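Uncharacterized conserved (Bdellovibrio bacteriovorus, PDB 7O21) probably trims cell-wall peptidoglycan as an LD-carboxypeptidase of the YkuD family, an editing activity linked to the curved shape of this predatory bacterium. Local coordinates at residues S131-P143 / R149-L162. Sequence-based numbering, arbitrary orientation.
Sequences SGIWLHAIPDSVP and RGCVVVRNDVIKKL
His136 and Cys151, the predicted proton donor/acceptor and nucleophile of this YkuD (L,D-transpeptidase) catalytic domain, meet where two neighbouring parallel strands of its mixed sheet, 134-136 and 152-153, run side by side. The backbone satisfies itself first: Val152 N gives its hydrogen to Trp134 O, His136 N to Val152 O at 2.9 Å, and Val154 N to His136 O. One step earlier a sulfur takes the acceptor's place, Trp134 N reaching Cys151 SG at 3.5 Å with an N-H...S angle of 159°. That sulfur lies in the plane of the imidazole, at its edge, 3.9 Å from His136 NE2. The ring's other nitrogen, ND1, fixes its rotation by donating to Ala137 O at 2.6 Å, on a carbonyl lone pair and within the ring plane. Tyr109 packs edge-to-face with the same ring.

On the other face of the sheet Leu135 CG rests against Ile159 CD1 at 3.7 Å, joining helix 156-162 to the strands, with Leu53 of strand 52-59 also touching Leu135. Near the start of that helix, Asn156 ND2 donates to Asp140 OD1 from above the carboxylate plane, while its OD1 is taken by Ala111 N. A water bridges Ile138 O, Asp140 OD1 and Asn156 N; a second links Asp140 OD1 to Asp157 N. At the far end, two waters tie Arg149 O to Ser131, one of them also donating to Gly132 O. Two buried backbone atoms, Ile138 N and Val154 O, find no hydrogen-bond partner in the model, though Ala137 CA comes to 3.1 Å from Val154 O in a CA-H...O contact. Arg155, the N-cap residue, bends at chi2 (-68°) and turns its guanidinium back to the 139-142 beta turn, where NH1 and NH2 both grip Val142 O, at 2.9 and 3.0 Å, with that oxygen lying in the guanidinium plane.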
loop_
_atom_site.group_PDB
_atom_site.type_symbol
_atom_site.label_atom_id
_atom_site.label_comp_id
_atom_site.label_asym_id
_atom_site.label_seq_id
_atom_site.Cartn_x
_atom_site.Cartn_y
_atom_site.Cartn_z
ATOM N N SER A 131 4.487 15.239 3.935
ATOM C CA SER A 131 3.838 14.527 5.024
ATOM C C SER A 131 2.491 13.969 4.570
ATOM O O SER A 131 1.896 14.424 3.588
ATOM C CB SER A 131 3.660 15.441 6.238
ATOM O OG SER A 131 3.389 16.776 5.843
ATOM N N GLY A 132 2.012 12.966 5.308
ATOM C CA GLY A 132 0.792 12.279 4.924
ATOM C C GLY A 132 -0.423 13.189 4.927
ATOM O O GLY A 132 -0.436 14.276 5.511
ATOM N N ILE A 133 -1.472 12.722 4.252
ATOM C CA ILE A 133 -2.736 13.445 4.156
ATOM C C ILE A 133 -3.816 12.567 4.758
ATOM O O ILE A 133 -4.029 11.436 4.299
ATOM C CB ILE A 133 -3.095 13.792 2.703
ATOM C CG1 ILE A 133 -1.993 14.630 2.059
ATOM C CG2 ILE A 133 -4.426 14.524 2.636
ATOM C CD1 ILE A 133 -2.341 15.101 0.664
ATOM N N TRP A 134 -4.525 13.109 5.751
ATOM C CA TRP A 134 -5.705 12.498 6.336
ATOM C C TRP A 134 -6.857 13.487 6.234
ATOM O O TRP A 134 -6.654 14.702 6.133
ATOM C CB TRP A 134 -5.509 12.236 7.836
ATOM C CG TRP A 134 -4.565 11.128 8.220
ATOM C CD1 TRP A 134 -3.810 10.354 7.391
ATOM C CD2 TRP A 134 -4.302 10.673 9.550
ATOM N NE1 TRP A 134 -3.076 9.448 8.130
ATOM C CE2 TRP A 134 -3.368 9.622 9.460
ATOM C CE3 TRP A 134 -4.765 11.060 10.815
ATOM C CZ2 TRP A 134 -2.895 8.940 10.585
ATOM C CZ3 TRP A 134 -4.293 10.391 11.929
ATOM C CH2 TRP A 134 -3.372 9.337 11.808
ATOM N N LEU A 135 -8.074 12.953 6.309
ATOM C CA LEU A 135 -9.275 13.740 6.571
ATOM C C LEU A 135 -9.636 13.511 8.036
ATOM O O LEU A 135 -9.821 12.363 8.451
ATOM C CB LEU A 135 -10.413 13.257 5.670
ATOM C CG LEU A 135 -11.826 13.690 6.071
ATOM C CD1 LEU A 135 -12.090 15.200 5.879
ATOM C CD2 LEU A 135 -12.825 12.872 5.271
ATOM N N HIS A 136 -9.661 14.574 8.837
ATOM C CA HIS A 136 -9.891 14.360 10.262
ATOM C C HIS A 136 -10.590 15.562 10.874
ATOM O O HIS A 136 -10.929 16.523 10.189
ATOM C CB HIS A 136 -8.595 13.998 11.007
ATOM C CG HIS A 136 -7.568 15.086 11.036
ATOM N ND1 HIS A 136 -7.660 16.180 11.877
ATOM C CD2 HIS A 136 -6.398 15.226 10.365
ATOM C CE1 HIS A 136 -6.599 16.951 11.705
ATOM N NE2 HIS A 136 -5.818 16.393 10.792
ATOM N N ALA A 137 -10.841 15.481 12.178
ATOM C CA ALA A 137 -11.491 16.562 12.895
ATOM C C ALA A 137 -10.504 17.188 13.881
ATOM O O ALA A 137 -9.279 17.023 13.746
ATOM C CB ALA A 137 -12.779 16.049 13.539
ATOM N N ILE A 138 -11.025 17.928 14.817
ATOM C CA ILE A 138 -10.173 18.688 15.756
ATOM C C ILE A 138 -11.077 19.168 16.885
ATOM O O ILE A 138 -12.234 19.184 16.716
ATOM C CB ILE A 138 -9.471 19.824 14.985
ATOM C CG1 ILE A 138 -8.078 20.125 15.550
ATOM C CG2 ILE A 138 -10.371 21.044 14.826
ATOM C CD1 ILE A 138 -7.082 20.592 14.563
ATOM N N PRO A 139 -10.555 19.578 18.044
ATOM C CA PRO A 139 -11.437 20.070 19.077
ATOM C C PRO A 139 -12.227 21.295 18.594
ATOM O O PRO A 139 -11.775 22.112 17.907
ATOM C CB PRO A 139 -10.445 20.460 20.167
ATOM C CG PRO A 139 -9.374 19.424 19.991
ATOM C CD PRO A 139 -9.204 19.394 18.492
ATOM N N ASP A 140 -13.411 21.410 19.161
ATOM C CA ASP A 140 -14.326 22.522 18.833
ATOM C C ASP A 140 -13.696 23.891 19.133
ATOM O O ASP A 140 -14.027 24.819 18.441
ATOM C CB ASP A 140 -15.613 22.366 19.620
ATOM C CG ASP A 140 -16.454 21.155 19.274
ATOM O OD1 ASP A 140 -16.348 20.659 18.204
ATOM O OD2 ASP A 140 -17.215 20.781 20.075
ATOM N N SER A 141 -12.854 24.004 20.165
ATOM C CA SER A 141 -12.250 25.296 20.567
ATOM C C SER A 141 -11.122 25.774 19.662
ATOM O O SER A 141 -10.679 26.877 19.836
ATOM C CB SER A 141 -11.807 25.261 21.987
ATOM O OG SER A 141 -10.810 24.309 22.156
ATOM N N VAL A 142 -10.662 24.963 18.734
ATOM C CA VAL A 142 -9.509 25.455 17.947
ATOM C C VAL A 142 -9.845 25.577 16.459
ATOM O O VAL A 142 -10.711 24.934 15.979
ATOM C CB VAL A 142 -8.280 24.578 18.186
ATOM C CG1 VAL A 142 -7.967 24.422 19.659
ATOM C CG2 VAL A 142 -8.475 23.220 17.575
ATOM N N PRO A 143 -9.091 26.392 15.724
ATOM C CA PRO A 143 -9.323 26.553 14.319
ATOM C C PRO A 143 -8.989 25.266 13.557
ATOM O O PRO A 143 -8.160 24.569 13.925
ATOM C CB PRO A 143 -8.297 27.605 13.879
ATOM C CG PRO A 143 -7.644 28.101 15.121
ATOM C CD PRO A 143 -7.959 27.128 16.226
ATOM N N ARG A 149 0.100 20.044 8.311
ATOM C CA ARG A 149 0.118 20.636 6.983
ATOM C C ARG A 149 -0.452 19.677 5.951
ATOM O O ARG A 149 -0.009 18.532 5.830
ATOM C CB ARG A 149 1.549 21.027 6.601
ATOM C CG ARG A 149 1.619 21.854 5.327
ATOM C CD ARG A 149 3.050 22.140 4.900
ATOM N NE ARG A 149 3.080 23.091 3.792
ATOM C CZ ARG A 149 4.069 23.947 3.561
ATOM N NH1 ARG A 149 5.128 23.980 4.359
ATOM N NH2 ARG A 149 3.997 24.774 2.527
ATOM N N GLY A 150 -1.446 20.155 5.210
ATOM C CA GLY A 150 -1.998 19.416 4.102
ATOM C C GLY A 150 -3.187 18.536 4.429
ATOM O O GLY A 150 -3.852 18.058 3.504
ATOM N N CYS A 151 -3.471 18.285 5.706
ATOM C CA CYS A 151 -4.624 17.475 6.067
ATOM C C CYS A 151 -5.906 18.252 5.823
ATOM O O CYS A 151 -5.943 19.479 5.935
ATOM C CB CYS A 151 -4.549 17.103 7.535
ATOM S SG CYS A 151 -3.398 15.720 7.798
ATOM N N VAL A 152 -6.968 17.527 5.505
ATOM C CA VAL A 152 -8.300 18.122 5.395
ATOM C C VAL A 152 -8.973 18.029 6.757
ATOM O O VAL A 152 -9.114 16.934 7.311
ATOM C CB VAL A 152 -9.137 17.406 4.329
ATOM C CG1 VAL A 152 -10.520 18.059 4.220
ATOM C CG2 VAL A 152 -8.407 17.386 2.985
ATOM N N VAL A 153 -9.366 19.171 7.314
ATOM C CA VAL A 153 -9.889 19.225 8.673
ATOM C C VAL A 153 -11.313 19.762 8.644
ATOM O O VAL A 153 -11.599 20.762 7.968
ATOM C CB VAL A 153 -9.002 20.105 9.569
ATOM C CG1 VAL A 153 -9.413 19.979 11.054
ATOM C CG2 VAL A 153 -7.528 19.766 9.367
ATOM N N VAL A 154 -12.190 19.100 9.395
ATOM C CA VAL A 154 -13.585 19.468 9.550
ATOM C C VAL A 154 -13.936 19.417 11.033
ATOM O O VAL A 154 -13.178 18.920 11.871
ATOM C CB VAL A 154 -14.522 18.541 8.746
ATOM C CG1 VAL A 154 -14.223 18.641 7.251
ATOM C CG2 VAL A 154 -14.372 17.097 9.206
ATOM N N ARG A 155 -15.119 19.873 11.344
ATOM C CA ARG A 155 -15.614 19.837 12.736
ATOM C C ARG A 155 -16.015 18.406 13.127
ATOM O O ARG A 155 -16.248 17.588 12.292
ATOM C CB ARG A 155 -16.747 20.854 12.898
ATOM C CG ARG A 155 -16.311 22.301 12.772
ATOM C CD ARG A 155 -15.429 22.700 13.931
ATOM N NE ARG A 155 -14.700 23.922 13.717
ATOM C CZ ARG A 155 -13.639 24.226 14.419
ATOM N NH1 ARG A 155 -12.975 25.331 14.192
ATOM N NH2 ARG A 155 -13.197 23.400 15.327
ATOM N N ASN A 156 -16.107 18.167 14.420
ATOM C CA ASN A 156 -16.441 16.822 14.953
ATOM C C ASN A 156 -17.821 16.359 14.468
ATOM O O ASN A 156 -17.964 15.235 14.177
ATOM C CB ASN A 156 -16.412 16.834 16.483
ATOM C CG ASN A 156 -15.007 16.878 17.013
ATOM O OD1 ASN A 156 -14.204 16.069 16.615
ATOM N ND2 ASN A 156 -14.727 17.822 17.882
ATOM N N ASP A 157 -18.789 17.257 14.437
ATOM C CA ASP A 157 -20.146 16.890 13.974
ATOM C C ASP A 157 -20.076 16.494 12.497
ATOM O O ASP A 157 -20.722 15.576 12.129
ATOM C CB ASP A 157 -21.168 17.986 14.292
ATOM C CG ASP A 157 -21.015 19.294 13.533
ATOM O OD1 ASP A 157 -19.924 19.662 13.247
ATOM O OD2 ASP A 157 -22.017 19.928 13.297
ATOM N N VAL A 158 -19.249 17.193 11.745
ATOM C CA VAL A 158 -19.146 16.919 10.318
ATOM C C VAL A 158 -18.477 15.578 10.067
ATOM O O VAL A 158 -18.941 14.801 9.226
ATOM C CB VAL A 158 -18.400 18.068 9.632
ATOM C CG1 VAL A 158 -18.088 17.705 8.183
ATOM C CG2 VAL A 158 -19.232 19.344 9.689
ATOM N N ILE A 159 -17.387 15.275 10.782
ATOM C CA ILE A 159 -16.675 14.035 10.468
ATOM C C ILE A 159 -17.557 12.832 10.763
ATOM O O ILE A 159 -17.485 11.808 10.064
ATOM C CB ILE A 159 -15.288 13.948 11.148
ATOM C CG1 ILE A 159 -14.413 12.893 10.457
ATOM C CG2 ILE A 159 -15.428 13.601 12.634
ATOM C CD1 ILE A 159 -13.848 13.321 9.111
ATOM N N LYS A 160 -18.422 12.946 11.781
ATOM C CA LYS A 160 -19.343 11.859 12.092
ATOM C C LYS A 160 -20.404 11.688 11.006
ATOM O O LYS A 160 -20.808 10.561 10.706
ATOM C CB LYS A 160 -19.979 12.085 13.463
ATOM C CG LYS A 160 -18.976 12.057 14.596
ATOM C CD LYS A 160 -19.590 12.462 15.931
ATOM C CE LYS A 160 -18.507 12.559 16.991
ATOM N NZ LYS A 160 -18.996 13.167 18.267
ATOM N N LYS A 161 -20.879 12.787 10.415
ATOM C CA LYS A 161 -21.788 12.667 9.278
ATOM C C LYS A 161 -21.087 12.040 8.079
ATOM O O LYS A 161 -21.659 11.182 7.392
ATOM C CB LYS A 161 -22.334 14.040 8.898
ATOM C CG LYS A 161 -23.210 14.714 9.954
ATOM C CD LYS A 161 -23.567 16.141 9.534
ATOM C CE LYS A 161 -24.436 16.836 10.571
ATOM N NZ LYS A 161 -24.608 18.288 10.257
ATOM N N LEU A 162 -19.852 12.459 7.798
ATOM C CA LEU A 162 -19.165 11.950 6.614
ATOM C C LEU A 162 -18.890 10.459 6.722
ATOM O O LEU A 162 -18.824 9.763 5.700
ATOM C CB LEU A 162 -17.859 12.706 6.400
ATOM C CG LEU A 162 -18.011 14.185 6.044
ATOM C CD1 LEU A 162 -16.638 14.842 5.957
ATOM C CD2 LEU A 162 -18.762 14.337 4.726
HETATM O O HOH W 1 0.680 16.409 7.016
HETATM O O HOH W 2 1.033 16.934 3.384
HETATM O O HOH W 3 -14.542 20.418 16.022
HETATM O O HOH W 4 -18.376 19.780 16.348
#